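Side-chain contacts in hypothetical protein APE0754 (Aeropyrum pernix, PDB 1TUA), which is of unknown function but contains K homology (KH) domains and probably binds RNA: residues Ile88-Asp93 against Glu145-Ala150; Thr129-Gly134 against Val138-Asp143. All blocks are in the same frame, centred on the assembly; numbering follows the deposited sequence.

From the N terminus, the chain first builds a three-stranded antiparallel sheet from strands 6-9, 35-40 and 45-50, then passes through helix 57-72 into strand 87-93, the first strand of the second three-stranded sheet. Interaction 1 closes the longer loop, bringing this strand against the first turns of helix 144-158. Interaction 2 is a short hairpin closure of strands 130-133 and 137-141 and falls wholly within that loop, so the two nest rather than cross. Strand 137-141 lies between the other two strands of the second sheet and runs on into helix 144-158. Val90 and Ile140, paired through their backbones, link the contacts directly, and Thr129 packs against Arg146.

Interaction 1. Residues Ile88-Asp93 against Glu145-Ala150; sequences ILVVVD and ERAMAA
Val90 lays its CG2 methyl against the methyl of Ala147, with Val90 CG2 3.9 Å from Ala147 CB. The same branch, set beside the backbone N of Val90 because CG1 takes the position anti to it (chi1 171°), also meets the thioether of Met148, where Val90 CG2 and Met148 SD are 4.2 Å apart. Two residues earlier on the same face of the strand, Ile88 approaches Ala147 from a second direction, with Ile88 CG1 4.2 Å from Ala147 CB. The small alanine thus receives both branched side chains. The axes of the two segments run nearly parallel, 13° apart, with a closest approach of 8.8 Å. This is the packing of a KH unit, in which the final helix covers one face of the antiparallel sheet. Leu89 points to the other face, where it touches Leu72 of helix 57-72. On the helix, Arg146 takes no part in this contact and forms salt bridges with Asp143 and with Glu181 of helix 163-188. No hydrogen bond crosses between residues 88-93 and 145-150, so the strand and helix meet purely through aliphatic and thioether surfaces, held by dispersion and by exclusion of water, without a directional bond to fix their register.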
ATOM      1  N   ILE A  88      -7.485  -0.417   0.514  1.00 11.49           N
ATOM      2  CA  ILE A  88      -6.863  -0.660  -0.781  1.00 11.12           C
ATOM      3  C   ILE A  88      -5.388  -0.243  -0.771  1.00 10.29           C
ATOM      4  O   ILE A  88      -4.912   0.432   0.143  1.00  9.40           O
ATOM      5  CB  ILE A  88      -7.574   0.116  -1.925  1.00 11.89           C
ATOM      6  CG1 ILE A  88      -7.400   1.622  -1.721  1.00 13.33           C
ATOM      7  CG2 ILE A  88      -9.052  -0.252  -1.972  1.00 13.52           C
ATOM      8  CD1 ILE A  88      -7.821   2.451  -2.905  1.00 15.36           C
ATOM      9  N   LEU A  89      -4.676  -0.653  -1.808  1.00 10.01           N
ATOM     10  CA  LEU A  89      -3.268  -0.334  -1.950  1.00 10.27           C
ATOM     11  C   LEU A  89      -3.088   0.595  -3.142  1.00 10.33           C
ATOM     12  O   LEU A  89      -3.511   0.277  -4.254  1.00  9.72           O
ATOM     13  CB  LEU A  89      -2.466  -1.614  -2.174  1.00  9.48           C
ATOM     14  CG  LEU A  89      -0.982  -1.467  -2.522  1.00  9.43           C
ATOM     15  CD1 LEU A  89      -0.224  -0.856  -1.349  1.00 10.18           C
ATOM     16  CD2 LEU A  89      -0.421  -2.845  -2.865  1.00  8.79           C
ATOM     17  N   VAL A  90      -2.475   1.748  -2.899  1.00 10.63           N
ATOM     18  CA  VAL A  90      -2.209   2.718  -3.954  1.00 10.91           C
ATOM     19  C   VAL A  90      -0.713   2.939  -3.972  1.00 11.22           C
ATOM     20  O   VAL A  90      -0.082   3.002  -2.917  1.00 11.04           O
ATOM     21  CB  VAL A  90      -2.911   4.048  -3.687  1.00 12.36           C
ATOM     22  CG1 VAL A  90      -2.438   5.096  -4.690  1.00 16.00           C
ATOM     23  CG2 VAL A  90      -4.413   3.851  -3.787  1.00 13.44           C
ATOM     24  N   VAL A  91      -0.139   3.050  -5.165  1.00 11.77           N
ATOM     25  CA  VAL A  91       1.301   3.240  -5.277  1.00 13.51           C
ATOM     26  C   VAL A  91       1.670   4.447  -6.114  1.00 14.36           C
ATOM     27  O   VAL A  91       1.069   4.700  -7.156  1.00 15.18           O
ATOM     28  CB  VAL A  91       1.978   2.000  -5.905  1.00 14.89           C
ATOM     29  CG1 VAL A  91       3.479   2.234  -6.039  1.00 15.25           C
ATOM     30  CG2 VAL A  91       1.708   0.767  -5.056  1.00 16.11           C
ATOM     31  N   VAL A  92       2.660   5.196  -5.638  1.00 14.11           N
ATOM     32  CA  VAL A  92       3.169   6.354  -6.357  1.00 15.02           C
ATOM     33  C   VAL A  92       4.571   5.975  -6.828  1.00 14.95           C
ATOM     34  O   VAL A  92       5.465   5.745  -6.014  1.00 14.29           O
ATOM     35  CB  VAL A  92       3.258   7.596  -5.449  1.00 14.95           C
ATOM     36  CG1 VAL A  92       3.949   8.732  -6.182  1.00 16.05           C
ATOM     37  CG2 VAL A  92       1.862   8.028  -5.033  1.00 16.26           C
ATOM     38  N   ASP A  93       4.752   5.870  -8.139  1.00 14.82           N
ATOM     39  CA  ASP A  93       6.063   5.523  -8.675  1.00 15.73           C
ATOM     40  C   ASP A  93       6.798   6.840  -8.894  1.00 14.46           C
ATOM     41  O   ASP A  93       6.478   7.595  -9.816  1.00 13.46           O
ATOM     42  CB  ASP A  93       5.933   4.771 -10.002  1.00 18.41           C
ATOM     43  CG  ASP A  93       7.255   4.177 -10.459  1.00 21.89           C
ATOM     44  OD1 ASP A  93       8.261   4.917 -10.488  1.00 22.57           O
ATOM     45  OD2 ASP A  93       7.291   2.971 -10.787  1.00 24.75           O
ATOM     46  N   GLU A 145     -10.859   7.027  -0.584  1.00 15.59           N
ATOM     47  CA  GLU A 145     -10.667   8.470  -0.508  1.00 16.41           C
ATOM     48  C   GLU A 145      -9.434   8.919   0.269  1.00 14.71           C
ATOM     49  O   GLU A 145      -8.730   9.840  -0.155  1.00 14.22           O
ATOM     50  CB  GLU A 145     -11.903   9.122   0.085  1.00 18.53           C
ATOM     51  CG  GLU A 145     -13.123   8.941  -0.763  1.00 23.03           C
ATOM     52  CD  GLU A 145     -14.250   9.807  -0.287  1.00 28.19           C
ATOM     53  OE1 GLU A 145     -14.760   9.559   0.827  1.00 30.76           O
ATOM     54  OE2 GLU A 145     -14.611  10.750  -1.020  1.00 31.96           O
ATOM     55  N   ARG A 146      -9.177   8.286   1.408  1.00 12.88           N
ATOM     56  CA  ARG A 146      -8.014   8.639   2.212  1.00 13.26           C
ATOM     57  C   ARG A 146      -6.710   8.265   1.503  1.00 12.38           C
ATOM     58  O   ARG A 146      -5.747   9.033   1.522  1.00 12.45           O
ATOM     59  CB  ARG A 146      -8.100   7.965   3.584  1.00 12.85           C
ATOM     60  CG  ARG A 146      -9.201   8.554   4.454  1.00 13.62           C
ATOM     61  CD  ARG A 146      -9.349   7.816   5.772  1.00 13.69           C
ATOM     62  NE  ARG A 146     -10.242   8.543   6.674  1.00 16.37           N
ATOM     63  CZ  ARG A 146     -11.538   8.732   6.454  1.00 15.39           C
ATOM     64  NH1 ARG A 146     -12.110   8.242   5.362  1.00 16.06           N
ATOM     65  NH2 ARG A 146     -12.260   9.432   7.320  1.00 15.98           N
ATOM     66  N   ALA A 147      -6.677   7.096   0.869  1.00 11.42           N
ATOM     67  CA  ALA A 147      -5.480   6.678   0.141  1.00 11.60           C
ATOM     68  C   ALA A 147      -5.229   7.632  -1.038  1.00 12.23           C
ATOM     69  O   ALA A 147      -4.084   7.983  -1.335  1.00 12.59           O
ATOM     70  CB  ALA A 147      -5.637   5.240  -0.360  1.00 11.15           C
ATOM     71  N   MET A 148      -6.299   8.053  -1.710  1.00 12.57           N
ATOM     72  CA  MET A 148      -6.145   8.965  -2.836  1.00 14.59           C
ATOM     73  C   MET A 148      -5.707  10.351  -2.349  1.00 14.02           C
ATOM     74  O   MET A 148      -4.956  11.048  -3.040  1.00 13.34           O
ATOM     75  CB  MET A 148      -7.446   9.056  -3.646  1.00 17.14           C
ATOM     76  CG  MET A 148      -7.780   7.776  -4.444  1.00 19.45           C
ATOM     77  SD  MET A 148      -6.397   7.150  -5.478  1.00 19.37           S
ATOM     78  CE  MET A 148      -6.295   8.438  -6.689  1.00 24.61           C
ATOM     79  N   ALA A 149      -6.155  10.743  -1.156  1.00 12.17           N
ATOM     80  CA  ALA A 149      -5.760  12.038  -0.591  1.00 11.18           C
ATOM     81  C   ALA A 149      -4.260  12.011  -0.297  1.00 11.05           C
ATOM     82  O   ALA A 149      -3.530  12.951  -0.621  1.00 11.30           O
ATOM     83  CB  ALA A 149      -6.543  12.316   0.687  1.00 10.50           C
ATOM     84  N   ALA A 150      -3.802  10.922   0.317  1.00 10.35           N
ATOM     85  CA  ALA A 150      -2.389  10.755   0.646  1.00  9.89           C
ATOM     86  C   ALA A 150      -1.536  10.725  -0.629  1.00 10.92           C
ATOM     87  O   ALA A 150      -0.449  11.302  -0.683  1.00 11.00           O
ATOM     88  CB  ALA A 150      -2.195   9.462   1.438  1.00  9.47           C
TER

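Interaction 2. Residues Thr129-Gly134 against Val138-Asp143; sequences TYINVG and VAIIGD
Ile131 and Val138 touch diagonally across the two strands, their side chains crossing at a slant, with Ile131 CG2 3.6 Å from Val138 CG1. Ile131 keeps CG2 anti to its backbone N by swinging CG1 to chi1 -63°, and Val138 places CG1 in the same anti position (chi1 -180°), which points the two methyls at each other. The other branch of Ile131 runs side by side with its direct partner Ile140, in the same direction, and their CG1 atoms are 4.2 Å apart. Ile140 CG2, anti to its backbone N, reaches diagonally to Thr129, two residues before Ile131, and lies 3.9 Å from Thr129 CB. The hydroxyl of Thr129 is hydrogen-bonded to that of Thr127. Its methyl lies over Gly142, with Thr129 CG2 4.1 Å from Gly142 CA, at the point where the chain turns towards helix 144-158.

These strands form the antiparallel hairpin of a type I KH fold, and strand 137-141 takes the middle place of the sheet by also pairing with strand 87-93. Tyr130 with Ile141 and Asn132 with Ala139 are the hydrogen-bonded pairs. Three of their four bonds are close to straight, whereas that from Ala139 N to Asn132 O, 2.9 Å long, is bent to 146° at the hydrogen. Ile131, Ile140, Val133 and Val138 face the helices of the unit, Ile131 touching Ile123 and Ile140 touching Ala150. On the opposite face Tyr130 and Ile141 meet near their backbones, CB to CB at 4.3 Å. The tyrosine ring carries on outward to cation-pi contacts with Lys78 and Arg81, while Phe74 packs against Tyr130, Ala139 and Ile141.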
ATOM      1  N   THR A 129      -3.658   6.624   7.046  1.00 11.94           N
ATOM      2  CA  THR A 129      -3.160   5.616   6.110  1.00 11.45           C
ATOM      3  C   THR A 129      -1.763   5.155   6.546  1.00 11.49           C
ATOM      4  O   THR A 129      -1.126   5.787   7.392  1.00 10.75           O
ATOM      5  CB  THR A 129      -3.002   6.187   4.689  1.00 11.74           C
ATOM      6  OG1 THR A 129      -2.052   7.261   4.724  1.00 12.96           O
ATOM      7  CG2 THR A 129      -4.330   6.699   4.153  1.00 12.06           C
ATOM      8  N   TYR A 130      -1.306   4.039   5.980  1.00  9.62           N
ATOM      9  CA  TYR A 130       0.042   3.548   6.243  1.00  9.80           C
ATOM     10  C   TYR A 130       0.787   3.930   4.970  1.00  9.13           C
ATOM     11  O   TYR A 130       0.284   3.706   3.873  1.00  9.14           O
ATOM     12  CB  TYR A 130       0.098   2.022   6.387  1.00 11.52           C
ATOM     13  CG  TYR A 130      -0.490   1.448   7.658  1.00 14.09           C
ATOM     14  CD1 TYR A 130      -0.684   2.238   8.793  1.00 14.67           C
ATOM     15  CD2 TYR A 130      -0.821   0.098   7.733  1.00 13.90           C
ATOM     16  CE1 TYR A 130      -1.194   1.692   9.970  1.00 14.99           C
ATOM     17  CE2 TYR A 130      -1.327  -0.455   8.901  1.00 15.35           C
ATOM     18  CZ  TYR A 130      -1.511   0.344  10.014  1.00 16.68           C
ATOM     19  OH  TYR A 130      -2.002  -0.215  11.174  1.00 19.94           O
ATOM     20  N   ILE A 131       1.968   4.512   5.112  1.00  9.38           N
ATOM     21  CA  ILE A 131       2.752   4.918   3.952  1.00  9.64           C
ATOM     22  C   ILE A 131       4.175   4.377   4.052  1.00 10.71           C
ATOM     23  O   ILE A 131       4.842   4.542   5.076  1.00 10.44           O
ATOM     24  CB  ILE A 131       2.804   6.474   3.827  1.00  9.06           C
ATOM     25  CG1 ILE A 131       1.394   7.025   3.589  1.00  9.80           C
ATOM     26  CG2 ILE A 131       3.734   6.888   2.688  1.00  8.48           C
ATOM     27  CD1 ILE A 131       1.297   8.549   3.575  1.00 10.53           C
ATOM     28  N   ASN A 132       4.628   3.711   2.995  1.00  9.51           N
ATOM     29  CA  ASN A 132       5.982   3.184   2.965  1.00 11.15           C
ATOM     30  C   ASN A 132       6.752   3.822   1.822  1.00 11.35           C
ATOM     31  O   ASN A 132       6.304   3.810   0.681  1.00 10.78           O
ATOM     32  CB  ASN A 132       5.988   1.664   2.779  1.00 11.19           C
ATOM     33  CG  ASN A 132       7.386   1.080   2.887  1.00 12.77           C
ATOM     34  OD1 ASN A 132       8.091   0.907   1.888  1.00 14.03           O
ATOM     35  ND2 ASN A 132       7.805   0.805   4.110  1.00 11.96           N
ATOM     36  N   VAL A 133       7.904   4.397   2.139  1.00 11.60           N
ATOM     37  CA  VAL A 133       8.738   5.015   1.121  1.00 13.41           C
ATOM     38  C   VAL A 133       9.845   4.020   0.794  1.00 14.50           C
ATOM     39  O   VAL A 133      10.812   3.881   1.546  1.00 14.97           O
ATOM     40  CB  VAL A 133       9.359   6.342   1.620  1.00 12.60           C
ATOM     41  CG1 VAL A 133      10.210   6.963   0.525  1.00 14.56           C
ATOM     42  CG2 VAL A 133       8.261   7.301   2.031  1.00 12.25           C
ATOM     43  N   GLY A 134       9.685   3.313  -0.321  1.00 14.87           N
ATOM     44  CA  GLY A 134      10.683   2.333  -0.718  1.00 15.64           C
ATOM     45  C   GLY A 134      11.786   2.936  -1.564  1.00 17.48           C
ATOM     46  O   GLY A 134      12.052   4.136  -1.483  1.00 18.06           O
ATOM     47  N   VAL A 138       6.338   4.746  -3.514  1.00  9.91           N
ATOM     48  CA  VAL A 138       5.727   5.071  -2.225  1.00  9.17           C
ATOM     49  C   VAL A 138       4.377   4.362  -2.205  1.00  9.70           C
ATOM     50  O   VAL A 138       3.476   4.701  -2.974  1.00 11.31           O
ATOM     51  CB  VAL A 138       5.503   6.566  -2.044  1.00  9.69           C
ATOM     52  CG1 VAL A 138       4.876   6.825  -0.682  1.00  8.83           C
ATOM     53  CG2 VAL A 138       6.828   7.299  -2.168  1.00 10.15           C
ATOM     54  N   ALA A 139       4.259   3.358  -1.341  1.00  9.14           N
ATOM     55  CA  ALA A 139       3.037   2.566  -1.230  1.00  9.11           C
ATOM     56  C   ALA A 139       2.146   3.103  -0.113  1.00  9.59           C
ATOM     57  O   ALA A 139       2.631   3.476   0.960  1.00  9.78           O
ATOM     58  CB  ALA A 139       3.393   1.104  -0.969  1.00 10.58           C
ATOM     59  N   ILE A 140       0.840   3.111  -0.366  1.00  8.92           N
ATOM     60  CA  ILE A 140      -0.139   3.635   0.578  1.00  8.26           C
ATOM     61  C   ILE A 140      -1.287   2.657   0.794  1.00  7.99           C
ATOM     62  O   ILE A 140      -1.834   2.123  -0.165  1.00  9.62           O
ATOM     63  CB  ILE A 140      -0.749   4.946   0.031  1.00  9.43           C
ATOM     64  CG1 ILE A 140       0.364   5.947  -0.290  1.00 10.58           C
ATOM     65  CG2 ILE A 140      -1.760   5.515   1.022  1.00  8.60           C
ATOM     66  CD1 ILE A 140      -0.071   7.062  -1.240  1.00 12.50           C
ATOM     67  N   ILE A 141      -1.657   2.446   2.052  1.00  8.66           N
ATOM     68  CA  ILE A 141      -2.772   1.568   2.391  1.00  8.17           C
ATOM     69  C   ILE A 141      -3.808   2.360   3.178  1.00  8.64           C
ATOM     70  O   ILE A 141      -3.480   2.976   4.194  1.00  9.30           O
ATOM     71  CB  ILE A 141      -2.327   0.372   3.271  1.00  9.02           C
ATOM     72  CG1 ILE A 141      -1.330  -0.515   2.505  1.00  8.10           C
ATOM     73  CG2 ILE A 141      -3.556  -0.436   3.689  1.00  9.39           C
ATOM     74  CD1 ILE A 141      -0.616  -1.537   3.371  1.00  8.22           C
ATOM     75  N   GLY A 142      -5.053   2.341   2.706  1.00  9.27           N
ATOM     76  CA  GLY A 142      -6.136   3.044   3.385  1.00 11.23           C
ATOM     77  C   GLY A 142      -7.419   2.884   2.588  1.00 12.17           C
ATOM     78  O   GLY A 142      -7.407   2.193   1.569  1.00 11.82           O
ATOM     79  N   ASP A 143      -8.530   3.482   3.023  1.00 13.24           N
ATOM     80  CA  ASP A 143      -9.739   3.349   2.214  1.00 15.50           C
ATOM     81  C   ASP A 143      -9.561   4.244   0.993  1.00 15.53           C
ATOM     82  O   ASP A 143      -8.686   5.113   0.975  1.00 15.11           O
ATOM     83  CB  ASP A 143     -11.035   3.682   2.996  1.00 17.40           C
ATOM     84  CG  ASP A 143     -11.082   5.100   3.520  1.00 21.25           C
ATOM     85  OD1 ASP A 143     -10.888   6.049   2.735  1.00 23.08           O
ATOM     86  OD2 ASP A 143     -11.337   5.269   4.731  1.00 25.96           O
TER